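Local coordinates for protein DNA polymerase III, beta subunit (Thermotoga maritima, PDB 1VPK) that probably tethers DNA polymerases and other proteins to DNA and confers processivity, forming a ring-shaped head-to-tail homodimer around the duplex, at residues A[17-22]-A[97-102]; A[27-32]-A[56-61]; A[135-140]-A[197-202]; A[258-263]-A[369-374]; A[283-288]-A[303-308]. All blocks are in the same frame, centred on the assembly; numbering follows the deposited sequence. Where two conformers were deposited one is given.

Interactions 1, 2 and 5 are buried; 2 and 5 set the end region of a helix on a sheet, while 1 pairs two strands where a helix begins. Interaction 3 is partly buried and interaction 4 lies at the surface. Interactions 1 and 2 share helix 19-29, one at its start and the other near its end, and meet where Leu22 packs on Ile56. Interactions 3 and 4 reach the same nine-strand sheet, their nearest atoms about 14 Å apart. Chemistry follows place: interaction 1 uses strand pairing and a threonine pair, 2 and 4 are mainly apolar, 3 is bridged by water, and 5 combines a water bridge with anchored hydroxyls and a lysine reaching the second subunit.

Interaction 1: residues A[17-22]-A[97-102]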
# COMPACT_ATOMS: atom_id res chain seq x y z
N VAL A 17 -24.38 12.11 20.73
CA VAL A 17 -23.15 12.84 20.36
C VAL A 17 -23.04 12.91 18.81
O VAL A 17 -23.53 12.03 18.12
CB VAL A 17 -21.91 12.11 20.98
CG1 VAL A 17 -21.82 10.72 20.48
CG2 VAL A 17 -20.55 12.91 20.74
N THR A 18 -22.41 13.94 18.28
CA THR A 18 -22.21 13.98 16.85
C THR A 18 -21.20 12.92 16.54
O THR A 18 -20.33 12.61 17.36
CB THR A 18 -21.64 15.31 16.35
OG1 THR A 18 -20.33 15.48 16.89
CG2 THR A 18 -22.56 16.47 16.75
N THR A 19 -21.35 12.33 15.35
CA THR A 19 -20.48 11.24 14.94
C THR A 19 -19.03 11.71 14.76
O THR A 19 -18.08 11.04 15.13
CB THR A 19 -21.01 10.65 13.67
OG1 THR A 19 -22.32 10.15 13.94
CG2 THR A 19 -20.12 9.54 13.20
N LEU A 20 -18.88 12.90 14.22
CA LEU A 20 -17.58 13.53 14.06
C LEU A 20 -16.81 13.68 15.39
O LEU A 20 -15.59 13.38 15.47
CB LEU A 20 -17.78 14.88 13.35
CG LEU A 20 -16.49 15.57 12.97
CD1 LEU A 20 -15.65 14.72 11.96
CD2 LEU A 20 -16.83 16.93 12.39
N GLU A 21 -17.53 14.09 16.45
CA GLU A 21 -16.93 14.19 17.81
C GLU A 21 -16.48 12.85 18.36
O GLU A 21 -15.36 12.74 18.88
CB GLU A 21 -17.91 14.83 18.77
CG GLU A 21 -17.45 14.90 20.22
CD GLU A 21 -16.23 15.79 20.49
OE1 GLU A 21 -15.77 16.57 19.62
OE2 GLU A 21 -15.77 15.76 21.65
N LEU A 22 -17.35 11.84 18.29
CA LEU A 22 -17.02 10.54 18.76
C LEU A 22 -15.84 9.99 18.00
O LEU A 22 -14.95 9.38 18.60
CB LEU A 22 -18.24 9.57 18.61
CG LEU A 22 -18.09 8.19 19.22
CD1 LEU A 22 -17.88 8.26 20.74
CD2 LEU A 22 -19.31 7.30 18.86
N GLU A 97 -24.85 12.01 10.86
CA GLU A 97 -24.27 13.15 11.61
C GLU A 97 -24.33 12.93 13.13
O GLU A 97 -23.47 13.42 13.88
CB GLU A 97 -25.02 14.46 11.31
CG GLU A 97 -24.55 15.15 10.07
CD GLU A 97 -25.28 16.43 9.80
OE1 GLU A 97 -25.58 17.22 10.78
OE2 GLU A 97 -25.56 16.71 8.59
N ILE A 98 -25.34 12.15 13.60
CA ILE A 98 -25.56 11.88 15.02
C ILE A 98 -25.45 10.40 15.32
O ILE A 98 -25.82 9.52 14.50
CB ILE A 98 -26.96 12.36 15.47
CG1 ILE A 98 -27.22 13.82 15.08
CG2 ILE A 98 -27.19 12.12 16.96
CD1 ILE A 98 -26.17 14.75 15.54
N THR A 99 -24.90 10.13 16.50
CA THR A 99 -24.72 8.79 17.03
C THR A 99 -25.31 8.75 18.43
O THR A 99 -25.17 9.71 19.20
CB THR A 99 -23.25 8.36 17.10
OG1 THR A 99 -22.73 8.18 15.77
CG2 THR A 99 -23.12 7.04 17.84
N GLU A 100 -26.03 7.66 18.72
CA GLU A 100 -26.66 7.44 20.01
C GLU A 100 -26.01 6.18 20.66
O GLU A 100 -25.87 5.15 20.00
CB GLU A 100 -28.18 7.29 19.84
CG GLU A 100 -28.89 8.62 19.76
CD GLU A 100 -30.43 8.52 19.61
OE1 GLU A 100 -30.94 7.47 19.11
OE2 GLU A 100 -31.12 9.53 19.96
N LEU A 101 -25.59 6.31 21.92
CA LEU A 101 -25.00 5.22 22.68
C LEU A 101 -25.89 4.86 23.86
O LEU A 101 -26.47 5.73 24.52
CB LEU A 101 -23.66 5.59 23.28
CG LEU A 101 -22.58 6.23 22.45
CD1 LEU A 101 -21.46 6.55 23.42
CD2 LEU A 101 -22.15 5.25 21.38
N SER A 102 -26.01 3.56 24.11
CA SER A 102 -26.80 3.13 25.25
C SER A 102 -26.35 1.74 25.60
O SER A 102 -25.51 1.17 24.91
CB SER A 102 -28.31 3.17 24.95
OG SER A 102 -28.67 2.36 23.83
O HOH W 1 -21.25 14.29 12.89
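The hydroxyls of Thr19 and Thr99 meet between helix and strand, Thr99 OG1 donating to Thr19 OG1 at 2.7 Å while the two side chains cross at about a right angle. Thr19 OG1 lies beside its own backbone N (chi1 -61°), and from there it also hydrogen-bonds Asp96 O, linking the helix start to the approach of strand 98-104. The methyl of Thr99 turns to Leu22, its CG2 4.0 Å from Leu22 CD2, and that same CD2 carries the packing on to Leu101. A valine at Thr19 would probably leave the Thr99 hydroxyl and Asp96 O without this shared partner. Strand pairing sets these groups in place: Val17 N reaches Thr99 O at 3.0 Å, and Thr99 N returns to Val17 O at 2.8 Å. Two residues further along, Thr19 N bonds Glu97 O at 2.8 Å from above the carbonyl plane, and a water joins that oxygen to Leu20 N. Thr18 is the N-cap, its OG1 accepting from Glu21 N at 3.2 Å. The junction thus lies where strand 13-18 passes into helix 19-29; strand 98-104 runs antiparallel between strands 13-18 and 107-112, and Leu22 continues onto Ile56 of strand 53-59.

Interaction 2: residues A[27-32]-A[56-61]; sequences TIASKA and ICATDL
An extended backbone at Ala58 (phi -148°, psi 145°) carries its methyl toward helix 19-29, where CB of Ala58 comes 3.4 Å from Ala29 O. Past the strand, CG of Asp60 sits between its own backbone N and carbonyl carbon (chi1 63°), which leaves CG 4.0 Å from Ala32 O. The methyls form a small apolar cluster: Ala58 CB is 4.1 Å from Ala32 CB and 4.3 Å from Ala29 CB, with Ala29 also against CG2 of Ile56. With only methyls at Ala29, Ala32 and Ala58 the backbones come close, CA of Ala32 being 5.0 Å from CA of Thr59. No hydrogen bond crosses here. Ala29 O is instead used within its own turn, accepting from Ala32 N at 3.2 Å, while Asp60 OD1 accepts from the backbone N of Glu62 and of Thr63 and OD2 forms a salt bridge with Lys208. Thr59 OG1 accepts from Leu61 N at 2.9 Å, an ST turn, and hydrogen-bonds Thr63 O as well. A helix laid on an antiparallel sheet in this way is characteristic of the DNA polymerase processivity fold, in which helices line the inside of the ring and sheets form its outside.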
# COMPACT_ATOMS: atom_id res chain seq x y z
N THR A 27 -10.23 8.36 17.85
CA THR A 27 -9.01 8.42 17.07
C THR A 27 -7.87 8.99 17.88
O THR A 27 -6.75 8.45 17.87
CB THR A 27 -9.23 9.30 15.80
OG1 THR A 27 -10.24 8.67 15.01
CG2 THR A 27 -8.01 9.40 14.95
N ILE A 28 -8.15 10.06 18.61
CA ILE A 28 -7.13 10.70 19.41
C ILE A 28 -6.55 9.81 20.49
O ILE A 28 -5.34 9.83 20.73
CB ILE A 28 -7.66 11.99 20.05
CG1 ILE A 28 -7.75 13.02 18.96
CG2 ILE A 28 -6.71 12.49 21.19
CD1 ILE A 28 -8.55 14.26 19.30
N ALA A 29 -7.42 9.08 21.18
CA ALA A 29 -7.03 8.13 22.22
C ALA A 29 -6.37 6.85 21.74
O ALA A 29 -5.67 6.20 22.52
CB ALA A 29 -8.24 7.79 23.09
N SER A 30 -6.56 6.51 20.47
CA SER A 30 -6.28 5.18 19.97
C SER A 30 -4.83 4.75 20.05
O SER A 30 -4.59 3.58 20.21
CB SER A 30 -6.78 4.99 18.52
OG SER A 30 -6.11 5.87 17.68
N LYS A 31 -3.87 5.68 19.97
CA LYS A 31 -2.48 5.26 19.93
C LYS A 31 -1.86 5.10 21.34
O LYS A 31 -0.66 4.82 21.49
CB LYS A 31 -1.66 6.15 19.00
CG LYS A 31 -2.05 5.99 17.52
CD LYS A 31 -0.89 6.32 16.63
CE LYS A 31 -1.07 5.95 15.13
NZ LYS A 31 0.33 6.14 14.47
N ALA A 32 -2.66 5.26 22.37
CA ALA A 32 -2.27 4.98 23.75
C ALA A 32 -2.74 3.55 24.15
O ALA A 32 -2.42 3.09 25.24
CB ALA A 32 -2.84 5.99 24.66
N ILE A 56 -13.67 9.17 27.33
CA ILE A 56 -13.05 8.00 26.69
C ILE A 56 -11.55 8.02 27.05
O ILE A 56 -10.87 9.06 26.86
CB ILE A 56 -13.21 8.08 25.20
CG1 ILE A 56 -14.71 7.90 24.84
CG2 ILE A 56 -12.34 7.04 24.50
CD1 ILE A 56 -15.04 8.26 23.37
N CYS A 57 -11.05 6.89 27.60
CA CYS A 57 -9.63 6.76 27.99
C CYS A 57 -8.93 5.57 27.33
O CYS A 57 -9.57 4.57 26.95
CB CYS A 57 -9.49 6.64 29.49
SG CYS A 57 -10.29 7.96 30.43
N ALA A 58 -7.62 5.67 27.23
CA ALA A 58 -6.79 4.53 26.80
C ALA A 58 -5.46 4.66 27.51
O ALA A 58 -4.97 5.79 27.75
CB ALA A 58 -6.59 4.59 25.36
N THR A 59 -4.87 3.53 27.87
CA THR A 59 -3.53 3.52 28.40
C THR A 59 -2.87 2.18 28.13
O THR A 59 -3.54 1.14 28.06
CB THR A 59 -3.53 3.80 29.91
OG1 THR A 59 -2.18 3.99 30.36
CG2 THR A 59 -4.13 2.62 30.73
N ASP A 60 -1.56 2.22 28.06
CA ASP A 60 -0.71 1.04 28.18
C ASP A 60 0.17 1.08 29.41
O ASP A 60 1.14 0.38 29.48
CB ASP A 60 0.18 0.94 26.94
CG ASP A 60 1.14 2.09 26.79
OD1 ASP A 60 1.32 2.90 27.73
OD2 ASP A 60 1.73 2.20 25.70
N LEU A 61 -0.18 1.89 30.39
CA LEU A 61 0.59 2.06 31.62
C LEU A 61 1.85 2.94 31.51
O LEU A 61 2.44 3.33 32.54
CB LEU A 61 0.95 0.71 32.29
CG LEU A 61 -0.20 -0.30 32.57
CD1 LEU A 61 0.32 -1.39 33.42
CD2 LEU A 61 -1.36 0.38 33.27

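Interaction 3: residues A[135-140]-A[197-202]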
# COMPACT_ATOMS: atom_id res chain seq x y z
N SER A 135 2.88 19.74 39.34
CA SER A 135 3.55 21.00 39.06
C SER A 135 5.00 20.75 38.73
O SER A 135 5.64 19.87 39.32
CB SER A 135 3.51 21.91 40.28
OG SER A 135 4.13 21.24 41.35
N GLY A 136 5.52 21.53 37.80
CA GLY A 136 6.93 21.43 37.46
C GLY A 136 7.32 22.52 36.51
O GLY A 136 7.30 23.67 36.86
N ILE A 137 7.70 22.14 35.31
CA ILE A 137 8.11 23.07 34.26
C ILE A 137 6.98 23.03 33.24
O ILE A 137 6.47 21.95 32.94
CB ILE A 137 9.47 22.57 33.70
CG1 ILE A 137 10.59 23.09 34.58
CG2 ILE A 137 9.70 22.94 32.23
CD1 ILE A 137 11.47 21.98 35.16
N THR A 138 6.53 24.19 32.79
CA THR A 138 5.44 24.26 31.83
C THR A 138 5.66 25.31 30.73
O THR A 138 6.35 26.34 30.95
CB THR A 138 4.05 24.45 32.54
OG1 THR A 138 3.00 24.33 31.58
CG2 THR A 138 3.93 25.76 33.21
N PHE A 139 5.15 25.02 29.54
CA PHE A 139 5.16 25.97 28.43
C PHE A 139 4.03 25.70 27.45
O PHE A 139 3.50 24.60 27.38
CB PHE A 139 6.52 25.99 27.72
CG PHE A 139 6.91 24.66 27.14
CD1 PHE A 139 7.57 23.72 27.92
CD2 PHE A 139 6.61 24.35 25.81
CE1 PHE A 139 7.91 22.48 27.39
CE2 PHE A 139 6.94 23.09 25.27
CZ PHE A 139 7.59 22.17 26.06
N GLU A 140 3.63 26.73 26.74
CA GLU A 140 2.71 26.58 25.62
C GLU A 140 3.51 26.53 24.32
O GLU A 140 4.54 27.20 24.22
CB GLU A 140 1.71 27.74 25.58
CG GLU A 140 0.51 27.53 26.51
CD GLU A 140 -0.70 28.38 26.13
OE1 GLU A 140 -0.55 29.56 25.71
OE2 GLU A 140 -1.83 27.87 26.29
N ASN A 197 9.35 29.92 26.52
CA ASN A 197 9.64 29.02 27.64
C ASN A 197 10.60 29.63 28.66
O ASN A 197 11.63 30.20 28.29
CB ASN A 197 10.20 27.69 27.15
CG ASN A 197 10.46 26.70 28.29
OD1 ASN A 197 9.53 26.26 29.00
ND2 ASN A 197 11.72 26.34 28.46
N GLU A 198 10.24 29.50 29.95
CA GLU A 198 11.01 30.10 31.02
C GLU A 198 12.19 29.23 31.46
O GLU A 198 13.29 29.72 31.58
CB GLU A 198 10.11 30.44 32.22
CG GLU A 198 10.65 31.54 33.12
N GLU A 199 11.98 27.94 31.71
CA GLU A 199 13.00 27.15 32.46
C GLU A 199 13.68 26.09 31.64
O GLU A 199 13.14 25.62 30.64
CB GLU A 199 12.34 26.47 33.66
CG GLU A 199 11.62 27.41 34.63
CD GLU A 199 12.56 28.32 35.38
OE1 GLU A 199 13.76 27.99 35.45
OE2 GLU A 199 12.10 29.38 35.91
N GLU A 200 14.85 25.68 32.09
CA GLU A 200 15.56 24.58 31.48
C GLU A 200 15.14 23.25 31.99
O GLU A 200 14.84 23.10 33.16
CB GLU A 200 17.04 24.66 31.75
CG GLU A 200 17.66 25.59 30.84
CD GLU A 200 19.13 25.56 31.03
OE1 GLU A 200 19.64 24.45 31.37
OE2 GLU A 200 19.73 26.63 30.82
N ALA A 201 15.19 22.28 31.09
CA ALA A 201 14.74 20.92 31.37
C ALA A 201 15.05 20.02 30.21
O ALA A 201 15.19 20.50 29.07
CB ALA A 201 13.24 20.89 31.66
N SER A 202 15.15 18.72 30.47
CA SER A 202 15.24 17.72 29.40
C SER A 202 14.70 16.37 29.89
O SER A 202 14.67 16.10 31.09
CB SER A 202 16.70 17.59 28.92
OG SER A 202 17.48 16.95 29.91
O HOH W 2 7.15 28.87 30.28
O HOH W 3 9.63 26.36 31.56
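Ile137 lays its branches over Ala201 and the base of Glu199: CD1 is 4.1 Å from Ala201 CB, and CG1 meets Glu199 CB at 3.9 Å. Strands 137-142 and 201-206 are edge strands of two different antiparallel sheets, of eight and nine strands as they run through this chain, and the contact joins their margins in the sheet-and-helix architecture of processivity rings. Ile137 and Glu199 cross at about a right angle, and the chain of Glu199 then bends at chi2 and takes the carboxylate away. For the isoleucine, a chi2 of 123° is near eclipsed, which suggests some strain.

Two residues along the strand, Phe139 meets Asn197. The OD1 atom of Asn197 lies 3.3 Å from Phe139 CB and comes obliquely to the ring, with amide and ring planes 78° apart. Leu173 and Ile195 add apolar cover for the phenylalanine. Asn197 CG is anti to its backbone N, which brings OD1 to the phenylalanine while ND2 bonds Glu199 O at 2.7 Å and also His174 O; the loop is thereby folded back on itself and held to strand 168-174.

No hydrogen bond passes directly between the two segments, and water takes that role. One molecule donates to Thr138 O and accepts from Glu198 N. A second accepts from Glu199 N at 2.8 Å and reaches Thr138 O by a weak bond of 3.3 Å, while its firmer donation goes to Asn197 OD1, 2.6 Å away.

Interaction 4: residues A[258-263]-A[369-374]; sequences VIPETF and LYIVMP
Ile371 projects from its strand into the bend made by Val258, Ile259 and Pro260, and each of the three meets it from a different direction. Ile259 crosses it at about a right angle, the methylene carbons touching as CG1 of Ile259 comes 4.0 Å from CG1 of Ile371. Val258 lies obliquely to it, its CG2 4.1 Å from Ile371 CG2, and that same isoleucine methyl rests 3.7 Å from Val258 O. Pro260 is approached end-on, with its CD facing the Ile371 CD1 methyl at 4.1 Å. With CG1 of Ile371 beside the backbone N and CG2 beside the carbonyl carbon (chi1 -57°), CG2 is directed at Val258, and CG1 with CD1 at Ile259 and Pro260. Strand 368-372 runs antiparallel between strands 187-194 and 358-362, in the nine-strand sheet that joins the central and C-terminal domains. The loop 258-263, leading to strand 265-270, lies across one face of this sheet; on the other, Tyr370 and Val372 pack against helix 332-341. Cutting Ile371 back to an alanine would probably open a gap beneath Val258 and Ile259 and take away the methyl that faces Pro260 CD. Leu369 extends the packing more loosely, its CD1 4.5 Å from Ile259 CD1. Leu188, Pro357 and Gln359 touch Ile371 from neighbouring parts of the sheet and its turns.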
# COMPACT_ATOMS: atom_id res chain seq x y z
N VAL A 258 28.71 13.34 17.95
CA VAL A 258 28.69 12.93 16.55
C VAL A 258 28.35 14.06 15.58
O VAL A 258 28.29 13.85 14.36
CB VAL A 258 27.73 11.74 16.33
CG1 VAL A 258 27.98 10.69 17.40
CG2 VAL A 258 26.21 12.17 16.32
N ILE A 259 28.06 15.24 16.11
CA ILE A 259 27.81 16.39 15.27
C ILE A 259 29.15 17.11 15.07
O ILE A 259 29.63 17.72 16.00
CB ILE A 259 26.78 17.32 15.89
CG1 ILE A 259 25.47 16.55 16.13
CG2 ILE A 259 26.56 18.57 15.01
CD1 ILE A 259 24.47 17.34 16.84
N PRO A 260 29.77 16.97 13.89
CA PRO A 260 31.06 17.62 13.69
C PRO A 260 31.01 19.13 13.78
O PRO A 260 29.99 19.73 13.50
CB PRO A 260 31.46 17.19 12.27
CG PRO A 260 30.71 15.88 12.08
CD PRO A 260 29.38 16.20 12.70
N GLU A 261 32.12 19.74 14.22
CA GLU A 261 32.17 21.18 14.39
C GLU A 261 32.73 21.88 13.16
O GLU A 261 32.52 23.09 12.98
CB GLU A 261 32.96 21.56 15.64
CG GLU A 261 32.12 21.67 16.91
CD GLU A 261 31.84 20.34 17.56
OE1 GLU A 261 32.81 19.66 17.97
OE2 GLU A 261 30.64 19.98 17.69
N THR A 262 33.45 21.15 12.32
CA THR A 262 33.94 21.72 11.08
C THR A 262 33.79 20.68 9.98
O THR A 262 33.37 19.53 10.25
CB THR A 262 35.42 22.26 11.20
OG1 THR A 262 36.35 21.19 11.08
CG2 THR A 262 35.68 22.97 12.54
N PHE A 263 34.03 21.12 8.73
CA PHE A 263 33.94 20.29 7.50
C PHE A 263 35.27 20.35 6.75
O PHE A 263 35.95 21.34 6.85
CB PHE A 263 32.77 20.77 6.56
CG PHE A 263 33.10 22.00 5.69
CD1 PHE A 263 32.69 23.27 6.06
CD2 PHE A 263 33.77 21.88 4.47
CE1 PHE A 263 32.99 24.36 5.28
CE2 PHE A 263 34.05 22.98 3.69
CZ PHE A 263 33.67 24.20 4.09
N LEU A 369 18.77 19.64 11.30
CA LEU A 369 19.96 18.96 10.79
C LEU A 369 19.93 17.46 11.04
O LEU A 369 19.27 16.96 11.99
CB LEU A 369 21.23 19.56 11.36
CG LEU A 369 21.71 19.25 12.77
CD1 LEU A 369 22.39 17.90 12.89
CD2 LEU A 369 22.67 20.30 13.16
N TYR A 370 20.62 16.76 10.16
CA TYR A 370 20.65 15.31 10.13
C TYR A 370 22.06 14.83 10.09
O TYR A 370 22.85 15.42 9.43
CB TYR A 370 19.86 14.77 8.91
CG TYR A 370 18.45 15.27 8.98
CD1 TYR A 370 17.49 14.59 9.71
CD2 TYR A 370 18.09 16.49 8.37
CE1 TYR A 370 16.17 15.10 9.81
CE2 TYR A 370 16.77 16.98 8.46
CZ TYR A 370 15.84 16.29 9.19
OH TYR A 370 14.56 16.74 9.28
N ILE A 371 22.35 13.73 10.78
CA ILE A 371 23.68 13.10 10.79
C ILE A 371 23.48 11.65 10.31
O ILE A 371 22.49 10.98 10.71
CB ILE A 371 24.30 13.07 12.22
CG1 ILE A 371 24.41 14.49 12.83
CG2 ILE A 371 25.65 12.34 12.22
CD1 ILE A 371 25.44 15.34 12.20
N VAL A 372 24.33 11.21 9.37
CA VAL A 372 24.40 9.82 8.94
C VAL A 372 25.86 9.34 9.11
O VAL A 372 26.79 10.03 8.70
CB VAL A 372 23.92 9.63 7.48
CG1 VAL A 372 23.76 8.14 7.15
CG2 VAL A 372 22.55 10.29 7.25
N MET A 373 26.05 8.19 9.74
CA MET A 373 27.36 7.62 9.94
C MET A 373 27.70 6.86 8.67
O MET A 373 26.80 6.28 8.05
CB MET A 373 27.31 6.63 11.12
CG MET A 373 26.82 7.25 12.44
SD MET A 373 27.83 8.60 13.10
CE MET A 373 29.45 7.81 12.98
N PRO A 374 28.98 6.83 8.27
CA PRO A 374 29.36 6.13 7.07
C PRO A 374 29.56 4.66 7.31
O PRO A 374 29.61 4.22 8.45
CB PRO A 374 30.69 6.76 6.69
CG PRO A 374 31.26 7.24 7.91
CD PRO A 374 30.14 7.47 8.91

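Interaction 5: residues A[283-288]-A[303-308]; sequences VIASKG and LVSKSP
The carbonyl oxygen of Ile284 is gripped twice, by Lys287 N at 3.1 Å and by a water that donates to it at 2.8 Å and also donates to Lys306 O. It stands near the end of helix 271-285, where the chain makes a type I beta turn from Ala285 to Gly288. This helix lies on the sheet containing strand 300-307, the helix-on-sheet packing of the processivity fold's C-terminal domain. Beside the water bridge, the Ile284 side chain presses its CG2 methyl on the strand backbone, 3.4 Å from Ser307 N, and onto Ser307 CB at 3.7 Å. That methyl lies anti to the backbone N (chi1 -68° for CG1), which directs it at the strand. Ser307 uses its own hydroxyl on Tyr310 N, holding the turn that follows.

Lys287 starts out toward the strand, but its NZ leads off to hydrogen-bond Asp85 of the second subunit, while its charge forms a cation-pi contact with Tyr310 of its own chain; Val86 of the second subunit packs on Ile284. These contacts place the segment at the interface of the head-to-tail dimer, C-terminal domain of one subunit against N-terminal domain of the other. On the other flank, Ser305 OG, anti to its backbone N (chi1 -170°), hydrogen-bonds Ser291 O; the same OG lies 3.2 Å from Ala285 CB.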
# COMPACT_ATOMS: atom_id res chain seq x y z
N VAL A 283 18.70 0.27 -7.18
CA VAL A 283 18.40 -0.88 -8.03
C VAL A 283 19.45 -1.99 -7.77
O VAL A 283 19.09 -3.16 -7.70
CB VAL A 283 18.34 -0.49 -9.51
CG1 VAL A 283 18.28 -1.78 -10.40
CG2 VAL A 283 17.15 0.38 -9.76
N ILE A 284 20.72 -1.61 -7.62
CA ILE A 284 21.79 -2.57 -7.35
C ILE A 284 22.04 -2.74 -5.84
O ILE A 284 22.25 -3.85 -5.39
CB ILE A 284 23.11 -2.22 -8.10
CG1 ILE A 284 22.90 -2.42 -9.60
CG2 ILE A 284 24.32 -3.07 -7.57
CD1 ILE A 284 22.51 -3.77 -10.04
N ALA A 285 21.99 -1.64 -5.08
CA ALA A 285 22.27 -1.71 -3.65
C ALA A 285 21.30 -2.62 -2.87
O ALA A 285 21.72 -3.33 -1.92
CB ALA A 285 22.33 -0.31 -3.05
N SER A 286 20.03 -2.62 -3.28
CA SER A 286 18.99 -3.41 -2.61
C SER A 286 19.17 -4.89 -2.79
O SER A 286 18.59 -5.68 -2.03
CB SER A 286 17.59 -2.99 -3.05
OG SER A 286 17.27 -1.73 -2.42
N LYS A 287 19.98 -5.27 -3.78
CA LYS A 287 20.28 -6.66 -4.01
C LYS A 287 21.14 -7.30 -2.92
O LYS A 287 21.06 -8.50 -2.71
CB LYS A 287 20.91 -6.86 -5.39
CG LYS A 287 19.91 -6.77 -6.53
CD LYS A 287 19.13 -8.09 -6.63
CE LYS A 287 17.75 -7.91 -7.24
NZ LYS A 287 16.84 -8.97 -6.75
N GLY A 288 21.96 -6.53 -2.21
CA GLY A 288 22.70 -7.10 -1.11
C GLY A 288 23.69 -6.19 -0.43
O GLY A 288 23.81 -6.21 0.80
N LEU A 303 27.96 8.30 -7.72
CA LEU A 303 27.41 7.37 -6.77
C LEU A 303 27.59 5.97 -7.35
O LEU A 303 27.20 5.72 -8.48
CB LEU A 303 25.91 7.60 -6.48
CG LEU A 303 25.30 8.92 -5.98
CD1 LEU A 303 24.19 8.74 -5.00
CD2 LEU A 303 26.31 9.88 -5.47
N VAL A 304 28.17 5.06 -6.57
CA VAL A 304 28.53 3.76 -7.08
C VAL A 304 27.98 2.68 -6.18
O VAL A 304 28.17 2.74 -4.95
CB VAL A 304 30.07 3.62 -7.17
CG1 VAL A 304 30.48 2.18 -7.62
CG2 VAL A 304 30.61 4.67 -8.11
N SER A 305 27.30 1.71 -6.77
CA SER A 305 26.90 0.50 -6.02
C SER A 305 27.22 -0.77 -6.81
O SER A 305 27.14 -0.80 -8.04
CB SER A 305 25.43 0.60 -5.57
OG SER A 305 25.09 -0.44 -4.65
N LYS A 306 27.62 -1.83 -6.11
CA LYS A 306 28.01 -3.06 -6.77
C LYS A 306 27.37 -4.22 -6.05
O LYS A 306 27.25 -4.21 -4.83
CB LYS A 306 29.52 -3.27 -6.80
CG LYS A 306 30.29 -2.10 -7.31
CD LYS A 306 31.81 -2.35 -7.32
CE LYS A 306 32.56 -1.03 -7.70
NZ LYS A 306 33.96 -1.33 -8.17
N SER A 307 26.93 -5.18 -6.84
CA SER A 307 26.46 -6.45 -6.36
C SER A 307 27.29 -7.49 -7.07
O SER A 307 27.32 -7.50 -8.31
CB SER A 307 25.00 -6.64 -6.71
OG SER A 307 24.72 -8.01 -6.86
N PRO A 308 27.92 -8.40 -6.29
CA PRO A 308 28.76 -9.42 -6.88
C PRO A 308 28.04 -10.10 -8.05
O PRO A 308 28.60 -10.34 -9.12
CB PRO A 308 28.98 -10.45 -5.73
CG PRO A 308 28.75 -9.69 -4.48
CD PRO A 308 27.79 -8.54 -4.83
O HOH W 4 24.33 -5.13 -4.02